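Local coordinates for uronate isomerase (Bacillus halodurans C-125, PDB 3HK5), which probably interconverts uronate sugars and their keto forms, such as D-glucuronate and D-fructuronate, at a zinc-containing active site, at residues P21-H26 with L403-F408; V222-T227 with M257-K262; K295-M300 with M320-W325. One frame throughout, in Å; residues are numbered along the deposited sequence.

Overall arrangement
From the N terminus, residues 21-26 come first, and their partner in interaction 1, residues 403-408, lies near the C terminus, so this contact closes a loop of nearly the whole chain. Interactions 2 and 3 both fall within that loop, in series: 222-227 meets 257-262 across one beta-alpha-beta unit, and only after it closes does 295-300 meet 320-325 across another. None of them cross. Interactions 2 and 3 belong to one sheet, joined by the neighbouring strands 255-262 and 296-300, whereas interaction 1 ties strand 22-24 to the C-terminal helix 393-412. All three reach the bound D-arabinaric acid, and Met25 of interaction 1 packs on Phe322 of interaction 3.

Interaction 1: residues P21-H26 with L403-F408; sequences PVTDMH and LFSRNF. With ZN (zinc ion), chain E; RAT (D-arabinaric acid), chain C.
Met25 lays its side chain against the ring of Phe408. Its CB stands almost over the middle of the ring, 3.5 Å from the Phe408 centroid, a CH-pi contact over the face. CG sits between the backbone N and the carbonyl carbon (chi1 49°) and stays 3.9 Å from Phe408 CD1. The chain then bends twice: SD passes to Phe322, and the methyl CE curls back to 4.1 Å from Phe408 CE1. An unbranched, flexible residue suits this place, because it can follow one aromatic ring while its sulfur reaches another. Thr23 adds its methyl to the same ring, CG2 lying 3.8 Å from Phe408 CD2.

The backbones are also joined. Thr23 N donates to Phe404 O at 3.2 Å, a nearly straight bond (170°) to a helix carbonyl in a wider pi-type turn. Beside it a water bridges Pro21 O, Thr23 OG1 and Ser405 OG; Thr23 OG1 is hydrogen-bonded to Trp409 NE1 as well, so threonine serves with both its branches. Val22 CG2 meets Phe404 CD1 at 4.1 Å.

The segment ends at the metal: His26 NE2 binds the zinc ion at 2.2 Å, with His28, Asp355 and two oxygens of D-arabinaric acid. His26 and His28 form the HxH motif that follows the first barrel strand in the amidohydrolase superfamily. Strand 22-24 pairs with strand 137-141, helix 393-412 packs against it with Phe404, Ser405 and Phe408, and helix 361-386 touches both Val22 and Phe404.

Interaction 2: residues V222-T227 with M257-K262; sequences VSLPPT and MMIGVK. With RAT (D-arabinaric acid), chain C.
Val222, Ser223 and Leu224 pair in parallel register with Met257, Met258 and Ile259, the short strand axes 4.5 Å apart and turned by 24°. Met258 is the hub of the pairing: its N donates to Val222 O at 2.9 Å, and its O accepts from Leu224 N. Beyond it the regular pattern is interrupted at Gly260. Leu224 O receives both Gly260 N and Val261 N, which approach from opposite faces of its carbonyl plane, with Val261 N at 3.1 Å. Gly260 has backbone angles (phi 116°, psi 0°) at which a CB would press on the preceding carbonyl, so glycine fits the break.

Leu224 CD1 fills the apolar face between Met257 CB and Ile259 CG1, the latter at 3.9 Å. Further on come two prolines that have no N-H to continue the pairing. Pro225 instead offers its CA to Val261 O at 3.3 Å, a CA-H...O contact, while the ring of Pro226 rests on the other backbone, CG 3.5 Å from Gly260 O. Losing the ring to an alanine here is likely to open a gap beside the Gly260 and Val261 carbonyls and free the turn after Pro225 to shift.

The face of Ser223 and Met258 looks the other way, bringing the methionine methyl and the serine CB up to bound D-arabinaric acid, the serine hydroxyl being held by Asp172. This pair thus gives the ligand carboxylate apolar contact without a direct hydrogen bond, while Arg170, Arg357, Trp325 and His49 hydrogen-bond to the diacid.

Interaction 3: residues K295-M300 with M320-W325; sequences KFLVTM and MIFGCW. With RAT (D-arabinaric acid), chain C.
Trp325, in the loop after strand 319-321, meets Thr299 near the C-terminal end of strand 296-300; the two parallel strands and the intervening helix 306-315 form a beta-alpha-beta unit, part of a beta/alpha barrel of the amidohydrolase type. Trp325 forms the first shell: NE1 donates to O2 of D-arabinaric acid at 3.0 Å in an almost straight bond (175°), and that oxygen also binds the zinc ion. Indole suits the site, giving one N-H and a broad, flat surface.

Thr299 positions it. Its CG2 lies over one face of the indole, toward the rim, 3.8 Å from Trp325 CE3, while CB sits over a face of the Phe322 ring in a CH-pi contact. OG1, anti to the backbone N (chi1 -161°), donates to Phe322 O at 2.7 Å. A water joins the second shell, giving hydrogens to Thr299 OG1 and Met300 O and accepting from Trp325 N, so the backbone that carries the indole is tied to the strand. Gly323 takes a positive phi that glycine tolerates easily, and its O accepts from Arg341.

Further out the strands are in register. Leu297 and Met320 lie side by side, Leu297 CD2 3.8 Å from Met320 CB, and Phe322 N donates to Val298 O at 3.1 Å. Val298 N in turn donates to Met320 O, and at the far end Met320 N meets Phe296 O at 2.8 Å, nearly in line with the carbonyl bond.

Interaction 1: residues P21-H26 with L403-F408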
loop_
_atom_site.group_PDB
_atom_site.type_symbol
_atom_site.label_atom_id
_atom_site.label_comp_id
_atom_site.label_asym_id
_atom_site.label_seq_id
_atom_site.Cartn_x
_atom_site.Cartn_y
_atom_site.Cartn_z
ATOM N N PRO A 21 20.797 -42.085 -19.380
ATOM C CA PRO A 21 20.113 -41.403 -20.489
ATOM C C PRO A 21 19.241 -40.304 -19.887
ATOM O O PRO A 21 18.529 -40.535 -18.916
ATOM C CB PRO A 21 19.287 -42.516 -21.134
ATOM C CG PRO A 21 20.080 -43.750 -20.827
ATOM C CD PRO A 21 20.468 -43.520 -19.374
ATOM N N VAL A 22 19.290 -39.114 -20.474
ATOM C CA VAL A 22 18.550 -37.983 -19.949
ATOM C C VAL A 22 17.210 -37.672 -20.595
ATOM O O VAL A 22 17.052 -37.760 -21.815
ATOM C CB VAL A 22 19.414 -36.691 -20.038
ATOM C CG1 VAL A 22 18.668 -35.507 -19.427
ATOM C CG2 VAL A 22 20.764 -36.910 -19.351
ATOM N N THR A 23 16.237 -37.322 -19.756
ATOM C CA THR A 23 14.940 -36.885 -20.241
ATOM C C THR A 23 15.007 -35.382 -19.948
ATOM O O THR A 23 15.039 -34.972 -18.782
ATOM C CB THR A 23 13.748 -37.496 -19.464
ATOM O OG1 THR A 23 13.543 -38.857 -19.864
ATOM C CG2 THR A 23 12.470 -36.714 -19.767
ATOM N N ASP A 24 15.085 -34.579 -21.007
ATOM C CA ASP A 24 15.151 -33.121 -20.897
ATOM C C ASP A 24 13.701 -32.640 -20.825
ATOM O O ASP A 24 13.048 -32.497 -21.859
ATOM C CB ASP A 24 15.829 -32.553 -22.146
ATOM C CG ASP A 24 16.492 -31.223 -21.890
ATOM O OD1 ASP A 24 15.977 -30.460 -21.047
ATOM O OD2 ASP A 24 17.521 -30.942 -22.533
ATOM N N MET A 25 13.199 -32.362 -19.624
ATOM C CA MET A 25 11.786 -32.001 -19.494
ATOM C C MET A 25 11.313 -30.603 -19.874
ATOM O O MET A 25 10.147 -30.258 -19.676
ATOM C CB MET A 25 11.256 -32.407 -18.105
ATOM C CG MET A 25 12.099 -31.974 -16.923
ATOM S SD MET A 25 11.896 -30.246 -16.533
ATOM C CE MET A 25 10.202 -30.230 -16.029
ATOM N N HIS A 26 12.209 -29.800 -20.429
ATOM C CA HIS A 26 11.834 -28.484 -20.927
ATOM C C HIS A 26 12.882 -27.922 -21.867
ATOM O O HIS A 26 13.992 -27.596 -21.450
ATOM C CB HIS A 26 11.581 -27.465 -19.812
ATOM C CG HIS A 26 11.325 -26.083 -20.334
ATOM N ND1 HIS A 26 10.329 -25.810 -21.247
ATOM C CD2 HIS A 26 11.972 -24.911 -20.125
ATOM C CE1 HIS A 26 10.375 -24.533 -21.580
ATOM N NE2 HIS A 26 11.362 -23.966 -20.915
ATOM N N LEU A 403 16.878 -38.756 -10.592
ATOM C CA LEU A 403 17.209 -37.359 -10.831
ATOM C C LEU A 403 17.083 -36.933 -12.286
ATOM O O LEU A 403 16.400 -35.956 -12.594
ATOM C CB LEU A 403 18.631 -37.062 -10.336
ATOM C CG LEU A 403 18.859 -37.167 -8.821
ATOM C CD1 LEU A 403 20.329 -36.960 -8.500
ATOM C CD2 LEU A 403 18.015 -36.121 -8.105
ATOM N N PHE A 404 17.724 -37.678 -13.182
ATOM C CA PHE A 404 17.720 -37.329 -14.591
ATOM C C PHE A 404 16.550 -37.818 -15.434
ATOM O O PHE A 404 16.403 -37.390 -16.573
ATOM C CB PHE A 404 19.032 -37.794 -15.227
ATOM C CG PHE A 404 20.237 -37.055 -14.721
ATOM C CD1 PHE A 404 20.654 -35.879 -15.334
ATOM C CD2 PHE A 404 20.925 -37.502 -13.599
ATOM C CE1 PHE A 404 21.735 -35.159 -14.833
ATOM C CE2 PHE A 404 22.005 -36.786 -13.092
ATOM C CZ PHE A 404 22.410 -35.613 -13.710
ATOM N N SER A 405 15.700 -38.686 -14.896
ATOM C CA SER A 405 14.617 -39.186 -15.724
ATOM C C SER A 405 13.340 -39.693 -15.049
ATOM O O SER A 405 12.245 -39.226 -15.361
ATOM C CB SER A 405 15.180 -40.279 -16.640
ATOM O OG SER A 405 14.189 -40.802 -17.500
ATOM N N ARG A 406 13.474 -40.634 -14.123
ATOM C CA ARG A 406 12.310 -41.219 -13.464
ATOM C C ARG A 406 11.432 -40.297 -12.627
ATOM O O ARG A 406 10.211 -40.476 -12.586
ATOM C CB ARG A 406 12.748 -42.420 -12.621
ATOM C CG ARG A 406 13.465 -43.486 -13.441
ATOM C CD ARG A 406 13.950 -44.640 -12.577
ATOM N NE ARG A 406 14.762 -45.587 -13.342
ATOM C CZ ARG A 406 15.409 -46.622 -12.810
ATOM N NH1 ARG A 406 15.342 -46.852 -11.504
ATOM N NH2 ARG A 406 16.131 -47.426 -13.581
ATOM N N ASN A 407 12.024 -39.322 -11.944
ATOM C CA ASN A 407 11.203 -38.425 -11.139
ATOM C C ASN A 407 10.199 -37.708 -12.031
ATOM O O ASN A 407 9.034 -37.575 -11.676
ATOM C CB ASN A 407 12.066 -37.404 -10.391
ATOM C CG ASN A 407 12.846 -38.029 -9.245
ATOM O OD1 ASN A 407 12.584 -39.169 -8.849
ATOM N ND2 ASN A 407 13.806 -37.280 -8.700
ATOM N N PHE A 408 10.650 -37.259 -13.197
ATOM C CA PHE A 408 9.767 -36.564 -14.122
ATOM C C PHE A 408 8.621 -37.460 -14.604
ATOM O O PHE A 408 7.448 -37.120 -14.445
ATOM C CB PHE A 408 10.537 -36.051 -15.351
ATOM C CG PHE A 408 9.651 -35.398 -16.382
ATOM C CD1 PHE A 408 8.986 -34.203 -16.093
ATOM C CD2 PHE A 408 9.432 -36.002 -17.617
ATOM C CE1 PHE A 408 8.115 -33.624 -17.013
ATOM C CE2 PHE A 408 8.565 -35.435 -18.548
ATOM C CZ PHE A 408 7.900 -34.240 -18.246
HETATM ZN ZN ZN E . 12.158 -22.124 -21.769
HETATM O O1A RAT C . 9.820 -18.609 -21.044
HETATM C C1 RAT C . 10.662 -19.523 -21.245
HETATM O O1B RAT C . 10.396 -20.729 -21.435
HETATM C C2 RAT C . 12.137 -19.121 -21.255
HETATM O O2 RAT C . 12.941 -20.295 -21.009
HETATM C C3 RAT C . 12.539 -18.473 -22.601
HETATM O O3 RAT C . 12.538 -19.464 -23.641
HETATM C C4 RAT C . 13.939 -17.791 -22.563
HETATM O O4 RAT C . 14.076 -16.869 -23.645
HETATM C C5 RAT C . 15.107 -18.801 -22.646
HETATM O O5A RAT C . 15.775 -18.844 -23.696
HETATM O O5B RAT C . 15.311 -19.522 -21.626
HETATM O O HOH W 1 15.631 -40.921 -19.810
#

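Interaction 2: residues V222-T227 with M257-K262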
loop_
_atom_site.group_PDB
_atom_site.type_symbol
_atom_site.label_atom_id
_atom_site.label_comp_id
_atom_site.label_asym_id
_atom_site.label_seq_id
_atom_site.Cartn_x
_atom_site.Cartn_y
_atom_site.Cartn_z
ATOM N N VAL A 222 3.210 -22.419 -18.454
ATOM C CA VAL A 222 3.106 -20.968 -18.606
ATOM C C VAL A 222 4.249 -20.276 -17.857
ATOM O O VAL A 222 4.690 -20.762 -16.808
ATOM C CB VAL A 222 1.767 -20.424 -18.028
ATOM C CG1 VAL A 222 1.750 -20.577 -16.502
ATOM C CG2 VAL A 222 1.592 -18.946 -18.402
ATOM N N SER A 223 4.745 -19.165 -18.408
ATOM C CA SER A 223 5.787 -18.388 -17.733
ATOM C C SER A 223 5.010 -17.215 -17.127
ATOM O O SER A 223 4.119 -16.655 -17.771
ATOM C CB SER A 223 6.864 -17.896 -18.711
ATOM O OG SER A 223 6.334 -16.994 -19.662
ATOM N N LEU A 224 5.345 -16.857 -15.890
ATOM C CA LEU A 224 4.633 -15.807 -15.169
ATOM C C LEU A 224 5.530 -14.685 -14.646
ATOM O O LEU A 224 6.713 -14.882 -14.392
ATOM C CB LEU A 224 3.859 -16.444 -14.009
ATOM C CG LEU A 224 2.892 -17.546 -14.456
ATOM C CD1 LEU A 224 2.526 -18.442 -13.279
ATOM C CD2 LEU A 224 1.647 -16.907 -15.080
ATOM N N PRO A 225 4.963 -13.485 -14.469
ATOM C CA PRO A 225 5.726 -12.336 -13.979
ATOM C C PRO A 225 5.993 -12.388 -12.473
ATOM O O PRO A 225 5.401 -13.192 -11.754
ATOM C CB PRO A 225 4.840 -11.157 -14.364
ATOM C CG PRO A 225 3.451 -11.722 -14.127
ATOM C CD PRO A 225 3.556 -13.122 -14.729
ATOM N N PRO A 226 6.907 -11.530 -11.988
ATOM C CA PRO A 226 7.255 -11.470 -10.567
ATOM C C PRO A 226 6.026 -11.123 -9.721
ATOM O O PRO A 226 5.933 -11.503 -8.554
ATOM C CB PRO A 226 8.311 -10.361 -10.516
ATOM C CG PRO A 226 8.960 -10.446 -11.877
ATOM C CD PRO A 226 7.774 -10.640 -12.784
ATOM N N THR A 227 5.084 -10.406 -10.321
ATOM C CA THR A 227 3.873 -9.984 -9.618
ATOM C C THR A 227 2.768 -11.046 -9.593
ATOM O O THR A 227 1.654 -10.777 -9.150
ATOM C CB THR A 227 3.300 -8.714 -10.273
ATOM O OG1 THR A 227 3.101 -8.965 -11.669
ATOM C CG2 THR A 227 4.273 -7.537 -10.124
ATOM N N MET A 257 4.653 -24.026 -13.918
ATOM C CA MET A 257 4.695 -22.582 -13.786
ATOM C C MET A 257 6.159 -22.144 -13.709
ATOM O O MET A 257 6.897 -22.592 -12.840
ATOM C CB MET A 257 3.942 -22.138 -12.518
ATOM C CG MET A 257 2.451 -22.518 -12.488
ATOM S SD MET A 257 1.540 -21.861 -11.057
ATOM C CE MET A 257 2.204 -22.884 -9.785
ATOM N N MET A 258 6.574 -21.288 -14.638
ATOM C CA MET A 258 7.939 -20.769 -14.670
ATOM C C MET A 258 7.758 -19.297 -14.281
ATOM O O MET A 258 7.418 -18.443 -15.105
ATOM C CB MET A 258 8.537 -20.945 -16.076
ATOM C CG MET A 258 8.358 -22.386 -16.633
ATOM S SD MET A 258 9.410 -22.849 -18.043
ATOM C CE MET A 258 8.739 -21.976 -19.231
ATOM N N ILE A 259 7.984 -19.032 -12.999
ATOM C CA ILE A 259 7.761 -17.723 -12.397
ATOM C C ILE A 259 8.961 -16.799 -12.211
ATOM O O ILE A 259 10.063 -17.246 -11.880
ATOM C CB ILE A 259 7.086 -17.926 -11.013
ATOM C CG1 ILE A 259 5.837 -18.801 -11.174
ATOM C CG2 ILE A 259 6.748 -16.574 -10.363
ATOM C CD1 ILE A 259 5.314 -19.369 -9.858
ATOM N N GLY A 260 8.726 -15.503 -12.415
ATOM C CA GLY A 260 9.771 -14.512 -12.220
ATOM C C GLY A 260 10.253 -13.705 -13.412
ATOM O O GLY A 260 11.136 -12.850 -13.254
ATOM N N VAL A 261 9.694 -13.954 -14.596
ATOM C CA VAL A 261 10.127 -13.233 -15.794
ATOM C C VAL A 261 9.386 -11.915 -16.062
ATOM O O VAL A 261 8.155 -11.879 -16.150
ATOM C CB VAL A 261 10.017 -14.126 -17.059
ATOM C CG1 VAL A 261 8.568 -14.503 -17.320
ATOM C CG2 VAL A 261 10.600 -13.398 -18.261
ATOM N N LYS A 262 10.147 -10.829 -16.167
ATOM C CA LYS A 262 9.571 -9.520 -16.465
ATOM C C LYS A 262 9.874 -9.301 -17.945
ATOM O O LYS A 262 11.010 -8.977 -18.332
ATOM C CB LYS A 262 10.212 -8.420 -15.604
ATOM C CG LYS A 262 9.589 -7.045 -15.810
ATOM C CD LYS A 262 10.121 -6.005 -14.824
ATOM C CE LYS A 262 9.545 -4.619 -15.121
ATOM N NZ LYS A 262 10.118 -3.564 -14.239
HETATM O O1A RAT C . 9.820 -18.609 -21.044
HETATM C C1 RAT C . 10.662 -19.523 -21.245
HETATM O O1B RAT C . 10.396 -20.729 -21.435
HETATM C C2 RAT C . 12.137 -19.121 -21.255
HETATM O O2 RAT C . 12.941 -20.295 -21.009
HETATM C C3 RAT C . 12.539 -18.473 -22.601
HETATM O O3 RAT C . 12.538 -19.464 -23.641
HETATM C C4 RAT C . 13.939 -17.791 -22.563
HETATM O O4 RAT C . 14.076 -16.869 -23.645
HETATM C C5 RAT C . 15.107 -18.801 -22.646
HETATM O O5A RAT C . 15.775 -18.844 -23.696
HETATM O O5B RAT C . 15.311 -19.522 -21.626
#

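Interaction 3: residues K295-M300 with M320-W325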
loop_
_atom_site.group_PDB
_atom_site.type_symbol
_atom_site.label_atom_id
_atom_site.label_comp_id
_atom_site.label_asym_id
_atom_site.label_seq_id
_atom_site.Cartn_x
_atom_site.Cartn_y
_atom_site.Cartn_z
ATOM N N LYS A 295 -1.298 -31.457 -9.816
ATOM C CA LYS A 295 0.147 -31.581 -9.728
ATOM C C LYS A 295 0.786 -30.330 -10.315
ATOM O O LYS A 295 0.347 -29.814 -11.344
ATOM C CB LYS A 295 0.626 -32.825 -10.483
ATOM C CG LYS A 295 0.243 -34.132 -9.803
ATOM C CD LYS A 295 0.673 -35.342 -10.622
ATOM C CE LYS A 295 -0.089 -35.417 -11.950
ATOM N NZ LYS A 295 0.232 -36.643 -12.739
ATOM N N PHE A 296 1.830 -29.849 -9.658
ATOM C CA PHE A 296 2.508 -28.642 -10.096
ATOM C C PHE A 296 4.016 -28.790 -10.251
ATOM O O PHE A 296 4.704 -29.226 -9.329
ATOM C CB PHE A 296 2.241 -27.517 -9.096
ATOM C CG PHE A 296 0.796 -27.158 -8.949
ATOM C CD1 PHE A 296 0.235 -26.151 -9.722
ATOM C CD2 PHE A 296 -0.001 -27.809 -8.006
ATOM C CE1 PHE A 296 -1.107 -25.785 -9.560
ATOM C CE2 PHE A 296 -1.344 -27.456 -7.830
ATOM C CZ PHE A 296 -1.897 -26.442 -8.607
ATOM N N LEU A 297 4.515 -28.415 -11.422
ATOM C CA LEU A 297 5.943 -28.423 -11.702
ATOM C C LEU A 297 6.323 -26.955 -11.619
ATOM O O LEU A 297 5.743 -26.127 -12.317
ATOM C CB LEU A 297 6.213 -28.940 -13.109
ATOM C CG LEU A 297 6.198 -30.459 -13.274
ATOM C CD1 LEU A 297 5.975 -30.819 -14.746
ATOM C CD2 LEU A 297 7.533 -31.035 -12.764
ATOM N N VAL A 298 7.283 -26.616 -10.771
ATOM C CA VAL A 298 7.670 -25.218 -10.640
ATOM C C VAL A 298 9.161 -24.938 -10.694
ATOM O O VAL A 298 9.977 -25.713 -10.178
ATOM C CB VAL A 298 7.147 -24.614 -9.312
ATOM C CG1 VAL A 298 7.669 -23.197 -9.136
ATOM C CG2 VAL A 298 5.636 -24.609 -9.296
ATOM N N THR A 299 9.506 -23.828 -11.346
ATOM C CA THR A 299 10.885 -23.351 -11.418
ATOM C C THR A 299 10.766 -21.826 -11.356
ATOM O O THR A 299 9.839 -21.237 -11.934
ATOM C CB THR A 299 11.605 -23.776 -12.715
ATOM O OG1 THR A 299 13.024 -23.659 -12.518
ATOM C CG2 THR A 299 11.196 -22.888 -13.889
ATOM N N MET A 300 11.679 -21.184 -10.637
ATOM C CA MET A 300 11.618 -19.733 -10.508
ATOM C C MET A 300 12.896 -19.066 -11.003
ATOM O O MET A 300 13.985 -19.641 -10.940
ATOM C CB MET A 300 11.286 -19.371 -9.053
ATOM C CG MET A 300 9.919 -19.943 -8.618
ATOM S SD MET A 300 9.411 -19.557 -6.937
ATOM C CE MET A 300 8.644 -17.964 -7.252
ATOM N N MET A 320 6.617 -30.380 -7.600
ATOM C CA MET A 320 7.883 -30.963 -8.037
ATOM C C MET A 320 8.716 -29.802 -8.572
ATOM O O MET A 320 8.329 -29.147 -9.544
ATOM C CB MET A 320 7.690 -32.010 -9.140
ATOM C CG MET A 320 9.017 -32.589 -9.663
ATOM S SD MET A 320 9.984 -33.530 -8.415
ATOM C CE MET A 320 9.010 -35.008 -8.312
ATOM N N ILE A 321 9.839 -29.534 -7.916
ATOM C CA ILE A 321 10.732 -28.453 -8.332
ATOM C C ILE A 321 11.627 -28.967 -9.440
ATOM O O ILE A 321 12.024 -30.135 -9.426
ATOM C CB ILE A 321 11.666 -28.004 -7.194
ATOM C CG1 ILE A 321 10.871 -27.436 -6.035
ATOM C CG2 ILE A 321 12.619 -26.935 -7.696
ATOM C CD1 ILE A 321 11.783 -27.093 -4.865
ATOM N N PHE A 322 11.960 -28.095 -10.390
ATOM C CA PHE A 322 12.827 -28.503 -11.479
ATOM C C PHE A 322 13.739 -27.410 -12.019
ATOM O O PHE A 322 13.407 -26.228 -11.988
ATOM C CB PHE A 322 11.991 -29.086 -12.630
ATOM C CG PHE A 322 11.287 -28.052 -13.477
ATOM C CD1 PHE A 322 11.899 -27.532 -14.616
ATOM C CD2 PHE A 322 10.012 -27.603 -13.137
ATOM C CE1 PHE A 322 11.252 -26.577 -15.412
ATOM C CE2 PHE A 322 9.353 -26.648 -13.918
ATOM C CZ PHE A 322 9.973 -26.132 -15.058
ATOM N N GLY A 323 14.898 -27.855 -12.497
ATOM C CA GLY A 323 15.891 -27.012 -13.127
ATOM C C GLY A 323 16.424 -25.746 -12.499
ATOM O O GLY A 323 15.979 -25.287 -11.448
ATOM N N CYS A 324 17.436 -25.213 -13.175
ATOM C CA CYS A 324 18.097 -23.974 -12.808
ATOM C C CYS A 324 17.839 -23.167 -14.066
ATOM O O CYS A 324 18.596 -23.200 -15.037
ATOM C CB CYS A 324 19.580 -24.229 -12.573
ATOM S SG CYS A 324 19.836 -25.410 -11.213
ATOM N N TRP A 325 16.723 -22.461 -14.023
ATOM C CA TRP A 325 16.208 -21.697 -15.142
ATOM C C TRP A 325 16.834 -20.383 -15.583
ATOM O O TRP A 325 17.009 -19.459 -14.780
ATOM C CB TRP A 325 14.716 -21.472 -14.888
ATOM C CG TRP A 325 13.961 -20.840 -16.005
ATOM C CD1 TRP A 325 14.107 -21.079 -17.337
ATOM C CD2 TRP A 325 12.856 -19.942 -15.875
ATOM N NE1 TRP A 325 13.153 -20.387 -18.053
ATOM C CE2 TRP A 325 12.372 -19.681 -17.179
ATOM C CE3 TRP A 325 12.224 -19.331 -14.779
ATOM C CZ2 TRP A 325 11.285 -18.838 -17.420
ATOM C CZ3 TRP A 325 11.147 -18.493 -15.018
ATOM C CH2 TRP A 325 10.687 -18.253 -16.333
HETATM O O1A RAT C . 9.820 -18.609 -21.044
HETATM C C1 RAT C . 10.662 -19.523 -21.245
HETATM O O1B RAT C . 10.396 -20.729 -21.435
HETATM C C2 RAT C . 12.137 -19.121 -21.255
HETATM O O2 RAT C . 12.941 -20.295 -21.009
HETATM C C3 RAT C . 12.539 -18.473 -22.601
HETATM O O3 RAT C . 12.538 -19.464 -23.641
HETATM C C4 RAT C . 13.939 -17.791 -22.563
HETATM O O4 RAT C . 14.076 -16.869 -23.645
HETATM C C5 RAT C . 15.107 -18.801 -22.646
HETATM O O5A RAT C . 15.775 -18.844 -23.696
HETATM O O5B RAT C . 15.311 -19.522 -21.626
HETATM O O HOH W 2 15.089 -22.104 -11.726
#